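Local coordinates for protein ferritin heavy chain (Trichoplusia ni, PDB 1Z6O) that oxidises ferrous iron with oxygen as the heavy, ferroxidase subunit of a secreted insect ferritin, so that iron can be stored as ferric hydroxide, at residues Q27-E32 and S90-R95; L37-M42 and S114-V119. All blocks are in the same frame, centred on the assembly; numbering follows the deposited sequence.

Contact 1 of 2, residues Q27-E32 and S90-R95. With FE (Fe (III) ion), chain B.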
loop_
_atom_site.group_PDB
_atom_site.type_symbol
_atom_site.label_atom_id
_atom_site.label_comp_id
_atom_site.label_asym_id
_atom_site.label_seq_id
_atom_site.Cartn_x
_atom_site.Cartn_y
_atom_site.Cartn_z
ATOM N N GLN M 27 -11.998 19.215 -54.658
ATOM C CA GLN M 27 -10.772 18.932 -55.390
ATOM C C GLN M 27 -9.634 18.640 -54.400
ATOM O O GLN M 27 -8.790 17.777 -54.645
ATOM C CB GLN M 27 -10.405 20.125 -56.278
ATOM C CG GLN M 27 -9.166 19.907 -57.121
ATOM C CD GLN M 27 -9.011 20.967 -58.204
ATOM O OE1 GLN M 27 -9.930 21.198 -59.000
ATOM N NE2 GLN M 27 -7.849 21.616 -58.242
ATOM N N GLN M 28 -9.606 19.356 -53.280
ATOM C CA GLN M 28 -8.555 19.128 -52.281
ATOM C C GLN M 28 -8.683 17.721 -51.681
ATOM O O GLN M 28 -7.683 17.060 -51.402
ATOM C CB GLN M 28 -8.642 20.172 -51.157
ATOM C CG GLN M 28 -7.442 20.139 -50.194
ATOM C CD GLN M 28 -6.142 20.442 -50.922
ATOM O OE1 GLN M 28 -6.102 21.321 -51.773
ATOM N NE2 GLN M 28 -5.072 19.720 -50.587
ATOM N N ILE M 29 -9.918 17.268 -51.473
ATOM C CA ILE M 29 -10.140 15.930 -50.924
ATOM C C ILE M 29 -9.521 14.880 -51.851
ATOM O O ILE M 29 -8.834 13.959 -51.389
ATOM C CB ILE M 29 -11.659 15.687 -50.709
ATOM C CG1 ILE M 29 -12.119 16.505 -49.490
ATOM C CG2 ILE M 29 -11.958 14.187 -50.502
ATOM C CD1 ILE M 29 -13.654 16.701 -49.390
ATOM N N GLN M 30 -9.731 15.021 -53.158
ATOM C CA GLN M 30 -9.148 14.068 -54.104
ATOM C C GLN M 30 -7.621 14.172 -54.069
ATOM O O GLN M 30 -6.916 13.166 -54.175
ATOM C CB GLN M 30 -9.652 14.329 -55.540
ATOM C CG GLN M 30 -8.944 13.466 -56.616
ATOM C CD GLN M 30 -9.145 11.965 -56.398
ATOM O OE1 GLN M 30 -10.266 11.503 -56.245
ATOM N NE2 GLN M 30 -8.054 11.202 -56.390
ATOM N N MET M 31 -7.102 15.384 -53.919
ATOM C CA MET M 31 -5.654 15.556 -53.863
ATOM C C MET M 31 -5.041 14.849 -52.640
ATOM O O MET M 31 -3.976 14.242 -52.744
ATOM C CB MET M 31 -5.287 17.041 -53.825
ATOM C CG MET M 31 -3.778 17.273 -53.872
ATOM S SD MET M 31 -3.371 19.029 -53.896
ATOM C CE MET M 31 -1.720 18.975 -54.744
ATOM N N GLU M 32 -5.703 14.930 -51.486
ATOM C CA GLU M 32 -5.194 14.266 -50.276
ATOM C C GLU M 32 -5.193 12.751 -50.497
ATOM O O GLU M 32 -4.249 12.062 -50.113
ATOM C CB GLU M 32 -6.069 14.587 -49.053
ATOM C CG GLU M 32 -6.189 16.079 -48.721
ATOM C CD GLU M 32 -4.905 16.712 -48.185
ATOM O OE1 GLU M 32 -4.817 17.966 -48.214
ATOM O OE2 GLU M 32 -3.996 15.986 -47.719
ATOM N N SER M 90 -18.985 10.634 -56.345
ATOM C CA SER M 90 -18.029 11.272 -57.246
ATOM C C SER M 90 -16.902 12.022 -56.539
ATOM O O SER M 90 -16.039 12.594 -57.193
ATOM C CB SER M 90 -18.773 12.259 -58.147
ATOM O OG SER M 90 -19.438 13.217 -57.336
ATOM N N LEU M 91 -16.899 12.034 -55.209
ATOM C CA LEU M 91 -15.857 12.764 -54.481
ATOM C C LEU M 91 -14.450 12.239 -54.687
ATOM O O LEU M 91 -13.495 13.008 -54.721
ATOM C CB LEU M 91 -16.112 12.716 -52.973
ATOM C CG LEU M 91 -16.667 13.878 -52.183
ATOM C CD1 LEU M 91 -16.578 13.483 -50.694
ATOM C CD2 LEU M 91 -15.883 15.170 -52.476
ATOM N N LEU M 92 -14.329 10.922 -54.815
ATOM C CA LEU M 92 -13.023 10.278 -54.920
ATOM C C LEU M 92 -12.907 9.227 -55.978
ATOM O O LEU M 92 -13.880 8.582 -56.344
ATOM C CB LEU M 92 -12.684 9.570 -53.611
ATOM C CG LEU M 92 -12.630 10.408 -52.364
ATOM C CD1 LEU M 92 -12.515 9.506 -51.149
ATOM C CD2 LEU M 92 -11.447 11.348 -52.495
ATOM N N GLN M 93 -11.675 9.031 -56.424
ATOM C CA GLN M 93 -11.365 8.011 -57.408
ATOM C C GLN M 93 -9.989 7.463 -57.016
ATOM O O GLN M 93 -9.041 8.222 -56.831
ATOM C CB GLN M 93 -11.327 8.622 -58.810
ATOM C CG GLN M 93 -11.111 7.609 -59.928
ATOM C CD GLN M 93 -12.143 6.486 -59.931
ATOM O OE1 GLN M 93 -13.348 6.730 -60.043
ATOM N NE2 GLN M 93 -11.671 5.245 -59.811
ATOM N N VAL M 94 -9.894 6.152 -56.835
ATOM C CA VAL M 94 -8.624 5.528 -56.499
ATOM C C VAL M 94 -7.982 5.098 -57.820
ATOM O O VAL M 94 -8.603 4.392 -58.606
ATOM C CB VAL M 94 -8.834 4.281 -55.606
ATOM C CG1 VAL M 94 -7.540 3.482 -55.496
ATOM C CG2 VAL M 94 -9.308 4.708 -54.230
ATOM N N ARG M 95 -6.755 5.538 -58.063
ATOM C CA ARG M 95 -6.030 5.175 -59.283
ATOM C C ARG M 95 -4.586 4.874 -58.918
ATOM O O ARG M 95 -4.078 5.377 -57.920
ATOM C CB ARG M 95 -6.047 6.334 -60.281
ATOM C CG ARG M 95 -7.433 6.722 -60.738
ATOM C CD ARG M 95 -7.438 8.125 -61.316
ATOM N NE ARG M 95 -8.796 8.658 -61.395
ATOM C CZ ARG M 95 -9.090 9.932 -61.626
ATOM N NH1 ARG M 95 -8.118 10.816 -61.807
ATOM N NH2 ARG M 95 -10.359 10.325 -61.667
HETATM FE FE FE B . -2.476 16.274 -46.509
HETATM O O HOH W 1 -0.529 16.893 -46.680
HETATM O O HOH W 2 -3.107 18.218 -46.351
#

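Contact 2 of 2, residues L37-M42 and S114-V119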
loop_
_atom_site.group_PDB
_atom_site.type_symbol
_atom_site.label_atom_id
_atom_site.label_comp_id
_atom_site.label_asym_id
_atom_site.label_seq_id
_atom_site.Cartn_x
_atom_site.Cartn_y
_atom_site.Cartn_z
ATOM N N LEU M 37 -2.112 7.607 -51.713
ATOM C CA LEU M 37 -1.754 6.497 -52.602
ATOM C C LEU M 37 -0.294 6.566 -53.037
ATOM O O LEU M 37 0.366 5.534 -53.170
ATOM C CB LEU M 37 -2.656 6.488 -53.843
ATOM C CG LEU M 37 -4.163 6.484 -53.536
ATOM C CD1 LEU M 37 -4.967 6.476 -54.828
ATOM C CD2 LEU M 37 -4.505 5.273 -52.708
ATOM N N GLN M 38 0.214 7.771 -53.264
ATOM C CA GLN M 38 1.610 7.900 -53.679
ATOM C C GLN M 38 2.536 7.507 -52.513
ATOM O O GLN M 38 3.585 6.901 -52.731
ATOM C CB GLN M 38 1.906 9.332 -54.163
ATOM C CG GLN M 38 3.351 9.524 -54.640
ATOM C CD GLN M 38 3.696 8.628 -55.825
ATOM O OE1 GLN M 38 3.451 8.982 -56.973
ATOM N NE2 GLN M 38 4.246 7.449 -55.542
ATOM N N TYR M 39 2.155 7.851 -51.280
ATOM C CA TYR M 39 2.962 7.462 -50.116
ATOM C C TYR M 39 2.909 5.945 -49.917
ATOM O O TYR M 39 3.897 5.347 -49.488
ATOM C CB TYR M 39 2.477 8.175 -48.844
ATOM C CG TYR M 39 3.015 9.582 -48.708
ATOM C CD1 TYR M 39 2.169 10.656 -48.422
ATOM C CD2 TYR M 39 4.388 9.830 -48.804
ATOM C CE1 TYR M 39 2.681 11.956 -48.225
ATOM C CE2 TYR M 39 4.909 11.111 -48.606
ATOM C CZ TYR M 39 4.056 12.166 -48.316
ATOM O OH TYR M 39 4.597 13.413 -48.092
ATOM N N LEU M 40 1.769 5.315 -50.208
ATOM C CA LEU M 40 1.695 3.850 -50.077
ATOM C C LEU M 40 2.721 3.212 -51.006
ATOM O O LEU M 40 3.349 2.215 -50.658
ATOM C CB LEU M 40 0.317 3.295 -50.476
ATOM C CG LEU M 40 -0.845 3.289 -49.487
ATOM C CD1 LEU M 40 -2.056 2.592 -50.150
ATOM C CD2 LEU M 40 -0.432 2.544 -48.205
ATOM N N ALA M 41 2.865 3.765 -52.209
ATOM C CA ALA M 41 3.824 3.215 -53.166
ATOM C C ALA M 41 5.260 3.398 -52.667
ATOM O O ALA M 41 6.120 2.553 -52.928
ATOM C CB ALA M 41 3.638 3.873 -54.549
ATOM N N MET M 42 5.535 4.496 -51.960
ATOM C CA MET M 42 6.877 4.697 -51.411
ATOM C C MET M 42 7.116 3.673 -50.307
ATOM O O MET M 42 8.195 3.088 -50.214
ATOM C CB MET M 42 7.039 6.104 -50.827
ATOM C CG MET M 42 7.056 7.209 -51.867
ATOM S SD MET M 42 7.490 8.803 -51.069
ATOM C CE MET M 42 7.452 9.912 -52.499
ATOM N N SER M 114 8.398 17.807 -52.456
ATOM C CA SER M 114 7.734 18.431 -53.598
ATOM C C SER M 114 6.215 18.178 -53.570
ATOM O O SER M 114 5.424 19.059 -53.906
ATOM C CB SER M 114 8.352 17.889 -54.898
ATOM O OG SER M 114 7.610 18.320 -56.016
ATOM N N MET M 115 5.806 16.973 -53.176
ATOM C CA MET M 115 4.377 16.654 -53.068
ATOM C C MET M 115 3.750 17.548 -51.987
ATOM O O MET M 115 2.660 18.086 -52.169
ATOM C CB MET M 115 4.159 15.191 -52.636
ATOM C CG MET M 115 4.608 14.120 -53.622
ATOM S SD MET M 115 4.588 12.456 -52.819
ATOM C CE MET M 115 2.870 12.464 -52.144
ATOM N N GLU M 116 4.426 17.683 -50.848
ATOM C CA GLU M 116 3.893 18.507 -49.757
ATOM C C GLU M 116 3.813 19.970 -50.185
ATOM O O GLU M 116 2.848 20.665 -49.881
ATOM C CB GLU M 116 4.760 18.375 -48.496
ATOM C CG GLU M 116 4.684 16.989 -47.838
ATOM C CD GLU M 116 3.246 16.544 -47.536
ATOM O OE1 GLU M 116 2.401 17.405 -47.207
ATOM O OE2 GLU M 116 2.958 15.326 -47.616
ATOM N N SER M 117 4.838 20.425 -50.892
ATOM C CA SER M 117 4.892 21.795 -51.394
ATOM C C SER M 117 3.680 22.042 -52.329
ATOM O O SER M 117 3.050 23.110 -52.292
ATOM C CB SER M 117 6.241 21.993 -52.140
ATOM O OG SER M 117 6.331 23.293 -52.671
ATOM N N ASP M 118 3.351 21.061 -53.167
ATOM C CA ASP M 118 2.187 21.180 -54.063
ATOM C C ASP M 118 0.884 21.231 -53.261
ATOM O O ASP M 118 -0.043 21.977 -53.600
ATOM C CB ASP M 118 2.089 19.984 -55.016
ATOM C CG ASP M 118 3.143 20.011 -56.101
ATOM O OD1 ASP M 118 3.715 21.093 -56.354
ATOM O OD2 ASP M 118 3.385 18.949 -56.711
ATOM N N VAL M 119 0.798 20.421 -52.211
ATOM C CA VAL M 119 -0.405 20.417 -51.378
ATOM C C VAL M 119 -0.559 21.761 -50.665
ATOM O O VAL M 119 -1.664 22.290 -50.558
ATOM C CB VAL M 119 -0.364 19.262 -50.334
ATOM C CG1 VAL M 119 -1.469 19.449 -49.282
ATOM C CG2 VAL M 119 -0.549 17.922 -51.050
#

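Contact 1 of 2, residues Q27-E32 and S90-R95
In the four-helix bundle of ferritin, the long connection between helix 54-80 and helix 105-132 runs along the outside of helix 19-47, and here Gln-30 of that helix binds the backbone of Gln-93 through both ends of its amide. Gln-93 N donates to Gln-30 OE1 over 2.9 Å, in the carbonyl plane and on a lone pair, though the N-H...O angle of 139° shows a bent bond. Returning the other way, Gln-30 NE2 donates to Gln-93 O at 3.2 Å and 150°. Two bonds to one residue hold the amide against flipping. Gln-30 CG stands anti to the backbone N (chi1 173°) and the chain bends at chi2, which carries the amide out to the loop; Gln-30 OE1 also lies 3.3 Å from Leu-92 CA. Cut back to an alanine, position Gln-30 would lose both amide bonds and is likely to leave the N-H and carbonyl of Gln-93 without these mates and this part of the connection less firmly fixed to the helix. Beside the polar pair, Ile-29 supplies the apolar part: its CG2 meets Leu-92 CD2 at 3.5 Å, the two side chains crossing at about a right angle, while CD1 rests 4.1 Å from Leu-91 CD2. Leu-91 and Leu-92 also pack on Leu-57 of a ferritin light chain. Away from the loop, Glu-32 binds the ferric ion together with Glu-67 and His-70. Gln-28, itself bonded to Ser-122, positions that carboxylate: its NE2 reaches Glu-32 OE1 at 3.0 Å from above the carboxylate plane, leaving Glu-32 OE2 to bind iron at 2.0 Å.

Contact 2 of 2, residues L37-M42 and S114-V119
Met-115 and Glu-116 carry the side of helix 105-132 that meets helix 19-47 inside the ferritin four-helix bundle. The two short segments run antiparallel, at 171°, with axes 12.6 Å apart, a spacing bridged by side chains rather than by close backbones. Met-115 comes first and points toward the opposite helix. Its end turns at chi3, which brings CE over one face of the Tyr-39 ring, 4.0 Å from the ring centroid and 13° off its normal: a CH-pi contact. The sulfur stands farther off above the same ring, at 4.7 Å from the centroid, as a longer Met-aromatic contact. Met-115 SD also touches Gln-38 CG at 3.7 Å and Met-42 CE at 3.8 Å, so the thioether is fitted among three residues of one helix. The amide of Gln-38 has its polar partner elsewhere, with NE2 bonded to the carbonyl of Arg-99 in the loop.

Glu-116 follows and works at the ring edge instead of the face. This residue is inferred to bind the second iron of the ferroxidase centre, and its side chain lies about 5 Å from the bound ferric ion. Glu-116 OE1 accepts a hydrogen bond from Gln-153 NE2, and Glu-67 OE2 lies close to Glu-116 OE2. Ring and carboxylate are nearly coplanar, 9° apart, although the two side chains cross at about a right angle. Tyr-39 OH donates to Glu-116 OE2 at 2.6 Å, on the anti lone pair.

Overall arrangement
Contact 1 and contact 2 share helix 19-47 and lie with centres 14 Å apart, and each brings a residue to the iron-binding region. The first supplies Glu-32, a ligand of the bound ferric ion, while the second supplies Glu-116, placed about 3 Å from Glu-67 between side chains and inferred to serve a second iron; Glu-67 thus links the two contacts through the metal centre. They also touch directly: Glu-32 OE1 packs on Val-119 CG1 at 3.8 Å, Met-31 CE on Asp-118 O at 3.6 Å, and the loop carbonyl Arg-95 O on Leu-37 CD1 at 3.4 Å. In sequence, 37-42 falls between the two segments of contact 1, and 114-119 comes after both.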